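Local coordinates for protein 2-oxoglutarate carboxylase small subunit (Hydrogenobacter thermophilus, PDB 7KCT) that is the biotin carboxylase-type subunit of a carboxylase, an ATP-grasp fold protein that binds ADP, magnesium and bicarbonate, at residues A[238-241]-A[242-245]; A[299-302]-A[303-307]. All blocks are in the same frame, centred on the assembly; numbering follows the deposited sequence.

Contact 1: A[238-241]-A[242-245]; sequences SIQR and RNQK. With ADP (adenosine-5'-diphosphate), chain C; ADP (adenosine-5'-diphosphate), chain D.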
ATOM      1  N   SER A 238      14.205  -8.645  16.431  1.00 34.08           N
ATOM      2  CA  SER A 238      14.381  -9.241  17.759  1.00 25.68           C
ATOM      3  C   SER A 238      13.099  -9.842  18.314  1.00 31.01           C
ATOM      4  O   SER A 238      13.144 -10.878  18.990  1.00 31.87           O
ATOM      5  CB  SER A 238      14.929  -8.204  18.740  1.00 31.68           C
ATOM      6  OG  SER A 238      16.164  -7.733  18.269  1.00 33.56           O
ATOM      7  N   ILE A 239      11.946  -9.225  18.056  1.00 34.79           N
ATOM      8  CA  ILE A 239      10.702  -9.727  18.647  1.00 34.72           C
ATOM      9  C   ILE A 239      10.345 -11.079  18.042  1.00 33.90           C
ATOM     10  O   ILE A 239       9.946 -11.164  16.871  1.00 33.22           O
ATOM     11  CB  ILE A 239       9.554  -8.725  18.486  1.00 33.30           C
ATOM     12  CG1 ILE A 239       9.961  -7.449  19.229  1.00 37.46           C
ATOM     13  CG2 ILE A 239       8.302  -9.310  19.070  1.00 36.06           C
ATOM     14  CD1 ILE A 239       9.057  -6.271  19.131  1.00 41.59           C
ATOM     15  N   GLN A 240      10.374 -12.118  18.885  1.00 31.83           N
ATOM     16  CA  GLN A 240      10.332 -13.486  18.422  1.00 31.40           C
ATOM     17  C   GLN A 240       9.538 -14.385  19.348  1.00 38.27           C
ATOM     18  O   GLN A 240       9.382 -14.120  20.539  1.00 37.77           O
ATOM     19  CB  GLN A 240      11.752 -14.080  18.300  1.00 34.58           C
ATOM     20  CG  GLN A 240      12.610 -13.412  17.291  1.00 37.55           C
ATOM     21  CD  GLN A 240      14.042 -13.934  17.300  1.00 44.21           C
ATOM     22  OE1 GLN A 240      14.328 -15.031  17.794  1.00 41.98           O
ATOM     23  NE2 GLN A 240      14.944 -13.142  16.750  1.00 38.65           N
ATOM     24  N   ARG A 241       9.048 -15.480  18.774  1.00 38.94           N
ATOM     25  CA  ARG A 241       8.555 -16.601  19.546  1.00 36.81           C
ATOM     26  C   ARG A 241       9.009 -17.868  18.841  1.00 39.94           C
ATOM     27  O   ARG A 241       8.996 -17.944  17.603  1.00 34.78           O
ATOM     28  CB  ARG A 241       7.031 -16.578  19.695  1.00 40.85           C
ATOM     29  CG  ARG A 241       6.296 -16.638  18.367  1.00 39.28           C
ATOM     30  CD  ARG A 241       5.851 -18.047  18.037  1.00 44.48           C
ATOM     31  NE  ARG A 241       5.167 -18.121  16.741  1.00 51.12           N
ATOM     32  CZ  ARG A 241       5.703 -18.596  15.617  1.00 53.65           C
ATOM     33  NH1 ARG A 241       4.979 -18.613  14.507  1.00 52.61           N
ATOM     34  NH2 ARG A 241       6.937 -19.089  15.610  1.00 50.28           N
ATOM     35  N   ARG A 242       9.399 -18.859  19.650  1.00 42.21           N
ATOM     36  CA  ARG A 242      10.033 -20.092  19.185  1.00 32.19           C
ATOM     37  C   ARG A 242      11.239 -19.793  18.305  1.00 33.68           C
ATOM     38  O   ARG A 242      11.558 -20.559  17.398  1.00 36.51           O
ATOM     39  CB  ARG A 242       9.032 -20.997  18.450  1.00 41.70           C
ATOM     40  CG  ARG A 242       7.966 -21.603  19.376  1.00 44.62           C
ATOM     41  CD  ARG A 242       7.259 -22.857  18.793  1.00 52.76           C
ATOM     42  NE  ARG A 242       6.633 -22.589  17.492  1.00 55.09           N
ATOM     43  CZ  ARG A 242       5.402 -22.112  17.318  1.00 58.70           C
ATOM     44  NH1 ARG A 242       4.608 -21.851  18.352  1.00 54.22           N
ATOM     45  NH2 ARG A 242       4.952 -21.900  16.090  1.00 63.71           N
ATOM     46  N   ASN A 243      11.940 -18.692  18.596  1.00 33.45           N
ATOM     47  CA  ASN A 243      13.112 -18.267  17.835  1.00 45.19           C
ATOM     48  C   ASN A 243      12.778 -17.930  16.376  1.00 39.72           C
ATOM     49  O   ASN A 243      13.658 -17.995  15.507  1.00 39.07           O
ATOM     50  CB  ASN A 243      14.197 -19.343  17.897  1.00 40.25           C
ATOM     51  CG  ASN A 243      14.575 -19.689  19.305  1.00 40.22           C
ATOM     52  OD1 ASN A 243      14.407 -20.831  19.729  1.00 52.77           O
ATOM     53  ND2 ASN A 243      15.103 -18.719  20.038  1.00 46.21           N
ATOM     54  N   GLN A 244      11.517 -17.584  16.103  1.00 42.01           N
ATOM     55  CA  GLN A 244      11.047 -17.169  14.783  1.00 39.78           C
ATOM     56  C   GLN A 244      10.395 -15.795  14.866  1.00 37.44           C
ATOM     57  O   GLN A 244       9.674 -15.482  15.821  1.00 34.90           O
ATOM     58  CB  GLN A 244      10.085 -18.197  14.227  1.00 45.57           C
ATOM     59  CG  GLN A 244       9.897 -18.171  12.738  1.00 53.80           C
ATOM     60  CD  GLN A 244       8.823 -19.166  12.317  1.00 64.60           C
ATOM     61  OE1 GLN A 244       8.577 -20.173  13.011  1.00 66.51           O
ATOM     62  NE2 GLN A 244       8.159 -18.879  11.196  1.00 54.43           N
ATOM     63  N   LYS A 245      10.643 -14.988  13.844  1.00 34.56           N
ATOM     64  CA  LYS A 245      10.331 -13.575  13.909  1.00 29.14           C
ATOM     65  C   LYS A 245       8.830 -13.327  13.828  1.00 32.02           C
ATOM     66  O   LYS A 245       8.072 -14.101  13.242  1.00 32.10           O
ATOM     67  CB  LYS A 245      11.066 -12.843  12.801  1.00 34.41           C
ATOM     68  CG  LYS A 245      12.574 -13.087  12.886  1.00 39.46           C
ATOM     69  CD  LYS A 245      13.256 -12.907  11.548  1.00 38.40           C
ATOM     70  CE  LYS A 245      14.688 -13.427  11.582  1.00 40.04           C
ATOM     71  NZ  LYS A 245      15.161 -13.726  10.205  1.00 42.14           N
TER
HETATM   72  PB  ADP C 501      17.619 -20.293  12.637  1.00 42.35           P
HETATM   73  O1B ADP C 501      16.622 -21.288  13.119  1.00 48.07           O
HETATM   74  O2B ADP C 501      17.367 -18.836  12.350  1.00 36.11           O
HETATM   75  O3B ADP C 501      18.678 -20.863  11.712  1.00 55.96           O
HETATM   76  PA  ADP C 501      19.563 -18.806  14.018  1.00 40.42           P
HETATM   77  O1A ADP C 501      19.423 -17.544  13.244  1.00 34.39           O
HETATM   78  O2A ADP C 501      20.964 -19.199  14.459  1.00 45.82           O
HETATM   79  O3A ADP C 501      18.717 -20.121  14.087  1.00 43.42           O
HETATM   80  O5' ADP C 501      19.129 -18.038  15.675  1.00 42.27           O
HETATM   81  C5' ADP C 501      17.725 -18.240  16.074  1.00 44.81           C
HETATM   82  C4' ADP C 501      17.469 -17.133  17.017  1.00 37.70           C
HETATM   83  O4' ADP C 501      18.033 -17.617  18.259  1.00 37.83           O
HETATM   84  C3' ADP C 501      18.176 -15.883  16.652  1.00 41.56           C
HETATM   85  O3' ADP C 501      17.292 -14.985  15.971  1.00 43.70           O
HETATM   86  C2' ADP C 501      18.376 -15.324  18.059  1.00 40.95           C
HETATM   87  O2' ADP C 501      17.108 -14.848  18.652  1.00 40.73           O
HETATM   88  C1' ADP C 501      18.716 -16.533  18.883  1.00 36.34           C
HETATM   89  N9  ADP C 501      20.179 -16.775  18.919  1.00 38.19           N
HETATM   90  C8  ADP C 501      21.004 -17.405  17.978  1.00 33.33           C
HETATM   91  N7  ADP C 501      22.292 -17.451  18.406  1.00 38.58           N
HETATM   92  C5  ADP C 501      22.288 -16.798  19.639  1.00 41.28           C
HETATM   93  C6  ADP C 501      23.314 -16.516  20.578  1.00 40.53           C
HETATM   94  N6  ADP C 501      24.593 -16.895  20.317  1.00 34.82           N
HETATM   95  N1  ADP C 501      23.054 -15.827  21.717  1.00 32.15           N
HETATM   96  C2  ADP C 501      21.749 -15.503  21.893  1.00 38.26           C
HETATM   97  N3  ADP C 501      20.678 -15.712  21.109  1.00 33.62           N
HETATM   98  C4  ADP C 501      20.988 -16.379  19.968  1.00 37.64           C
HETATM   99  PB  ADP D 502      12.822 -15.733   7.434  1.00 42.56           P
HETATM  100  O1B ADP D 502      12.544 -15.586   5.949  1.00 35.08           O
HETATM  101  O2B ADP D 502      13.195 -14.545   8.292  1.00 41.42           O
HETATM  102  O3B ADP D 502      13.487 -17.011   7.837  1.00 49.52           O
HETATM  103  PA  ADP D 502      10.959 -17.549   8.773  1.00 49.22           P
HETATM  104  O1A ADP D 502       9.565 -17.943   9.127  1.00 47.01           O
HETATM  105  O2A ADP D 502      12.189 -18.119   9.457  1.00 47.96           O
HETATM  106  O3A ADP D 502      11.209 -16.061   8.285  1.00 46.16           O
HETATM  107  O5' ADP D 502      11.109 -18.639   7.135  1.00 49.08           O
HETATM  108  C5' ADP D 502       9.773 -18.918   6.537  1.00 43.92           C
HETATM  109  C4' ADP D 502       9.580 -20.307   6.130  1.00 45.69           C
HETATM  110  O4' ADP D 502      10.754 -21.015   5.798  1.00 43.01           O
HETATM  111  C3' ADP D 502       8.910 -20.958   7.472  1.00 51.45           C
HETATM  112  O3' ADP D 502       7.983 -21.827   7.093  1.00 52.12           O
HETATM  113  C2' ADP D 502      10.239 -21.595   8.039  1.00 55.86           C
HETATM  114  O2' ADP D 502      10.008 -22.739   8.718  1.00 53.10           O
HETATM  115  C1' ADP D 502      10.825 -22.046   6.668  1.00 42.86           C
HETATM  116  N9  ADP D 502      12.336 -22.214   6.652  1.00 48.18           N
HETATM  117  C8  ADP D 502      13.342 -21.308   7.070  1.00 50.27           C
HETATM  118  N7  ADP D 502      14.600 -21.803   6.930  1.00 47.75           N
HETATM  119  C5  ADP D 502      14.408 -23.046   6.367  1.00 49.88           C
HETATM  120  C6  ADP D 502      15.335 -24.037   5.991  1.00 51.48           C
HETATM  121  N6  ADP D 502      16.690 -23.831   6.153  1.00 55.68           N
HETATM  122  N1  ADP D 502      14.897 -25.221   5.450  1.00 45.18           N
HETATM  123  C2  ADP D 502      13.520 -25.345   5.350  1.00 41.46           C
HETATM  124  N3  ADP D 502      12.515 -24.490   5.670  1.00 44.39           N
HETATM  125  C4  ADP D 502      13.013 -23.324   6.181  1.00 45.20           C
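Arg241 and Gln244 face each other across a tight beta hairpin, the antiparallel strands 240-241 and 244-250 of an ATP-grasp protein joined by a type I' turn. They form the hydrogen-bonded pair that closes the turn: Arg241 N gives to Gln244 O at 3.0 Å, and Gln244 N returns a bond to Arg241 O. Arg242 and Asn243 occupy the corners with positive phi.

The side chains add a third bond between the same two residues. Arg241 NH2 donates almost straight (170°) to Gln244 OE1, 3.3 Å away; the oxygen lies in the guanidinium plane, but the donor stands above the amide plane, the two groups being nearly perpendicular. Over a face of that guanidinium lies the one of Arg242, planes 15° apart and centres separated by 3.9 Å. Glu350, salt-bridged to Arg241 NE, would offset some of the doubled charge.

Glutamine suits position 244 because its amide accepts from arginine and also donates: NE2 makes a weak bond to O1A of the chain D ADP. Extended Lys245 carries NZ to that ligand's O2B, and Glu283 and Glu218 also pair with the ammonium. Gln240 serves the other nucleotide, its flat amide meeting both ribose hydroxyls: OE1 accepts from O2' of the chain C ADP at 2.9 Å, and NE2 donates to O3' at 3.1 Å.

Contact 2: A[299-302]-A[303-307]; sequences TRIQ and VEHPV. With ADP (adenosine-5'-diphosphate), chain D.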
ATOM      1  N   THR A 299      20.699 -17.806   2.357  1.00 32.52           N
ATOM      2  CA  THR A 299      21.049 -17.615   0.950  1.00 30.10           C
ATOM      3  C   THR A 299      19.786 -17.638   0.079  1.00 32.00           C
ATOM      4  O   THR A 299      19.595 -18.516  -0.770  1.00 27.56           O
ATOM      5  CB  THR A 299      22.039 -18.688   0.500  1.00 26.92           C
ATOM      6  OG1 THR A 299      21.462 -19.976   0.707  1.00 30.29           O
ATOM      7  CG2 THR A 299      23.332 -18.595   1.299  1.00 35.44           C
ATOM      8  N   ARG A 300      18.906 -16.671   0.339  1.00 28.25           N
ATOM      9  CA  ARG A 300      17.566 -16.628  -0.251  1.00 31.61           C
ATOM     10  C   ARG A 300      16.911 -15.316   0.165  1.00 25.98           C
ATOM     11  O   ARG A 300      17.421 -14.585   1.021  1.00 30.47           O
ATOM     12  CB  ARG A 300      16.733 -17.828   0.192  1.00 27.22           C
ATOM     13  CG  ARG A 300      16.686 -18.035   1.735  1.00 29.76           C
ATOM     14  CD  ARG A 300      15.447 -18.780   2.202  1.00 31.30           C
ATOM     15  NE  ARG A 300      15.375 -19.014   3.649  1.00 30.26           N
ATOM     16  CZ  ARG A 300      14.864 -18.166   4.546  1.00 41.06           C
ATOM     17  NH1 ARG A 300      14.364 -16.981   4.172  1.00 29.42           N
ATOM     18  NH2 ARG A 300      14.848 -18.523   5.837  1.00 37.71           N
ATOM     19  N   ILE A 301      15.777 -15.011  -0.468  1.00 31.72           N
ATOM     20  CA  ILE A 301      14.925 -13.929   0.020  1.00 26.02           C
ATOM     21  C   ILE A 301      14.380 -14.337   1.386  1.00 25.57           C
ATOM     22  O   ILE A 301      14.214 -15.523   1.675  1.00 27.41           O
ATOM     23  CB  ILE A 301      13.779 -13.661  -0.974  1.00 27.77           C
ATOM     24  CG1 ILE A 301      13.162 -12.289  -0.734  1.00 32.12           C
ATOM     25  CG2 ILE A 301      12.705 -14.772  -0.889  1.00 25.78           C
ATOM     26  CD1 ILE A 301      13.984 -11.118  -1.223  1.00 33.24           C
ATOM     27  N   GLN A 302      14.122 -13.363   2.241  1.00 28.30           N
ATOM     28  CA  GLN A 302      13.451 -13.610   3.510  1.00 30.03           C
ATOM     29  C   GLN A 302      12.043 -13.013   3.548  1.00 28.52           C
ATOM     30  O   GLN A 302      11.743 -12.027   2.878  1.00 26.38           O
ATOM     31  CB  GLN A 302      14.258 -12.990   4.654  1.00 34.41           C
ATOM     32  CG  GLN A 302      15.620 -13.557   4.851  1.00 36.87           C
ATOM     33  CD  GLN A 302      16.284 -12.937   6.063  1.00 39.49           C
ATOM     34  OE1 GLN A 302      16.488 -11.729   6.112  1.00 35.11           O
ATOM     35  NE2 GLN A 302      16.560 -13.751   7.066  1.00 41.37           N
ATOM     36  N   VAL A 303      11.231 -13.558   4.454  1.00 30.99           N
ATOM     37  CA  VAL A 303       9.869 -13.080   4.679  1.00 29.02           C
ATOM     38  C   VAL A 303       9.805 -11.566   4.791  1.00 29.24           C
ATOM     39  O   VAL A 303       8.960 -10.914   4.164  1.00 28.41           O
ATOM     40  CB  VAL A 303       9.316 -13.758   5.951  1.00 33.16           C
ATOM     41  CG1 VAL A 303       7.989 -13.129   6.432  1.00 32.83           C
ATOM     42  CG2 VAL A 303       9.096 -15.255   5.685  1.00 33.54           C
ATOM     43  N   GLU A 304      10.728 -10.980   5.545  1.00 25.64           N
ATOM     44  CA  GLU A 304      10.670  -9.596   5.963  1.00 26.82           C
ATOM     45  C   GLU A 304      11.370  -8.630   5.014  1.00 29.99           C
ATOM     46  O   GLU A 304      11.565  -7.445   5.370  1.00 26.42           O
ATOM     47  CB  GLU A 304      11.256  -9.490   7.390  1.00 31.83           C
ATOM     48  CG  GLU A 304      12.758  -9.923   7.529  1.00 35.51           C
ATOM     49  CD  GLU A 304      13.020 -11.411   7.907  1.00 40.14           C
ATOM     50  OE1 GLU A 304      12.169 -12.299   7.702  1.00 37.38           O
ATOM     51  OE2 GLU A 304      14.118 -11.710   8.455  1.00 47.10           O
ATOM     52  N   HIS A 305      11.687  -9.066   3.792  1.00 28.43           N
ATOM     53  CA  HIS A 305      12.310  -8.154   2.835  1.00 27.65           C
ATOM     54  C   HIS A 305      11.516  -6.882   2.566  1.00 30.23           C
ATOM     55  O   HIS A 305      12.143  -5.884   2.161  1.00 30.09           O
ATOM     56  CB  HIS A 305      12.605  -8.872   1.498  1.00 26.97           C
ATOM     57  CG  HIS A 305      11.399  -9.103   0.642  1.00 23.53           C
ATOM     58  ND1 HIS A 305      10.668 -10.267   0.724  1.00 24.16           N
ATOM     59  CD2 HIS A 305      10.814  -8.361  -0.330  1.00 24.34           C
ATOM     60  CE1 HIS A 305       9.652 -10.212  -0.130  1.00 29.34           C
ATOM     61  NE2 HIS A 305       9.709  -9.060  -0.773  1.00 28.75           N
ATOM     62  N   PRO A 306      10.187  -6.832   2.709  1.00 29.65           N
ATOM     63  CA  PRO A 306       9.492  -5.574   2.378  1.00 23.37           C
ATOM     64  C   PRO A 306       9.897  -4.385   3.234  1.00 25.68           C
ATOM     65  O   PRO A 306       9.927  -3.272   2.695  1.00 24.89           O
ATOM     66  CB  PRO A 306       8.002  -5.937   2.543  1.00 25.33           C
ATOM     67  CG  PRO A 306       7.969  -7.405   2.187  1.00 23.03           C
ATOM     68  CD  PRO A 306       9.234  -7.952   2.863  1.00 24.59           C
ATOM     69  N   VAL A 307      10.268  -4.542   4.511  1.00 24.88           N
ATOM     70  CA  VAL A 307      10.615  -3.335   5.265  1.00 24.20           C
ATOM     71  C   VAL A 307      11.817  -2.650   4.633  1.00 25.03           C
ATOM     72  O   VAL A 307      11.912  -1.418   4.611  1.00 27.18           O
ATOM     73  CB  VAL A 307      10.866  -3.623   6.766  1.00 26.34           C
ATOM     74  CG1 VAL A 307       9.585  -4.116   7.453  1.00 26.51           C
ATOM     75  CG2 VAL A 307      12.042  -4.560   7.026  1.00 23.62           C
TER
HETATM   76  PB  ADP D 502      12.822 -15.733   7.434  1.00 42.56           P
HETATM   77  O1B ADP D 502      12.544 -15.586   5.949  1.00 35.08           O
HETATM   78  O2B ADP D 502      13.195 -14.545   8.292  1.00 41.42           O
HETATM   79  O3B ADP D 502      13.487 -17.011   7.837  1.00 49.52           O
HETATM   80  PA  ADP D 502      10.959 -17.549   8.773  1.00 49.22           P
HETATM   81  O1A ADP D 502       9.565 -17.943   9.127  1.00 47.01           O
HETATM   82  O2A ADP D 502      12.189 -18.119   9.457  1.00 47.96           O
HETATM   83  O3A ADP D 502      11.209 -16.061   8.285  1.00 46.16           O
HETATM   84  O5' ADP D 502      11.109 -18.639   7.135  1.00 49.08           O
HETATM   85  C5' ADP D 502       9.773 -18.918   6.537  1.00 43.92           C
HETATM   86  C4' ADP D 502       9.580 -20.307   6.130  1.00 45.69           C
HETATM   87  O4' ADP D 502      10.754 -21.015   5.798  1.00 43.01           O
HETATM   88  C3' ADP D 502       8.910 -20.958   7.472  1.00 51.45           C
HETATM   89  O3' ADP D 502       7.983 -21.827   7.093  1.00 52.12           O
HETATM   90  C2' ADP D 502      10.239 -21.595   8.039  1.00 55.86           C
HETATM   91  O2' ADP D 502      10.008 -22.739   8.718  1.00 53.10           O
HETATM   92  C1' ADP D 502      10.825 -22.046   6.668  1.00 42.86           C
HETATM   93  N9  ADP D 502      12.336 -22.214   6.652  1.00 48.18           N
HETATM   94  C8  ADP D 502      13.342 -21.308   7.070  1.00 50.27           C
HETATM   95  N7  ADP D 502      14.600 -21.803   6.930  1.00 47.75           N
HETATM   96  C5  ADP D 502      14.408 -23.046   6.367  1.00 49.88           C
HETATM   97  C6  ADP D 502      15.335 -24.037   5.991  1.00 51.48           C
HETATM   98  N6  ADP D 502      16.690 -23.831   6.153  1.00 55.68           N
HETATM   99  N1  ADP D 502      14.897 -25.221   5.450  1.00 45.18           N
HETATM  100  C2  ADP D 502      13.520 -25.345   5.350  1.00 41.46           C
HETATM  101  N3  ADP D 502      12.515 -24.490   5.670  1.00 44.39           N
HETATM  102  C4  ADP D 502      13.013 -23.324   6.181  1.00 45.20           C
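His305 turns its ring edge to the carbonyl of Gln302 while the side chain of Ile301 passes over a ring face, at the type I turn 302-305, where the loop after strand 292-298 runs into helix 305-312. With CG set between its own backbone N and carbonyl carbon (chi1 75°), the imidazole folds back over the turn. ND1 then donates to Gln302 O at 3.0 Å, the oxygen lying in the ring plane and ND1 sitting nearly on the extension of the C=O bond. His305 N gives to the same oxygen from above the carbonyl plane, at 3.1 Å, so two donors of one residue grip this buried acceptor. Ile301 CD1 makes a CH-pi contact 4.1 Å from the ring centroid; isoleucine is long enough to get there and apolar enough to pack against Ile316 as well.

On the ligand side, Arg300 is stretched from CG to NE and meets the beta-phosphate of the chain D ADP edge-on. NH1 bonds to O1B and NH2 to O3B, each at 2.9 Å, while NH1 also donates to Ile301 O, which fixes the rotation of the guanidinium. The backbone N of Val303 adds a straight bond to O1B (2.8 Å, 168°).

The amide of Gln302 and the carboxylate of Glu304 pass at a slant, planes 42° apart, with OE1 of Gln302 3.3 Å from OE2 of Glu304. These are two acceptors, each with a donor elsewhere: Arg235 for the amide oxygen, Lys245 for the carboxylate. Glu304 OE1 also pairs with Arg346. Cationic side chains and a backbone N-H thus surround the beta-phosphate, and they would probably offset the negative charge that phosphate and carboxylate bring together.

Overall arrangement
From the N terminus, the chain first closes the short hairpin of contact 1 and later, beyond strand 292-298, turns into helix 305-312 at contact 2. Each contact closes only a local loop, and the two stand in series, neither nesting nor crossing. Their centres are 15 Å apart, yet the end of 242-245 reaches 303-307: Lys245 NZ forms a salt bridge with Glu304 OE2, at 2.9 Å. Together they tie the hairpin, edge of the antiparallel sheet that includes strand 341-351, to the outlet of the four-stranded sheet ending at 292-298. Both meet the chain D ADP, whereas contact 1 alone reaches the chain C ADP.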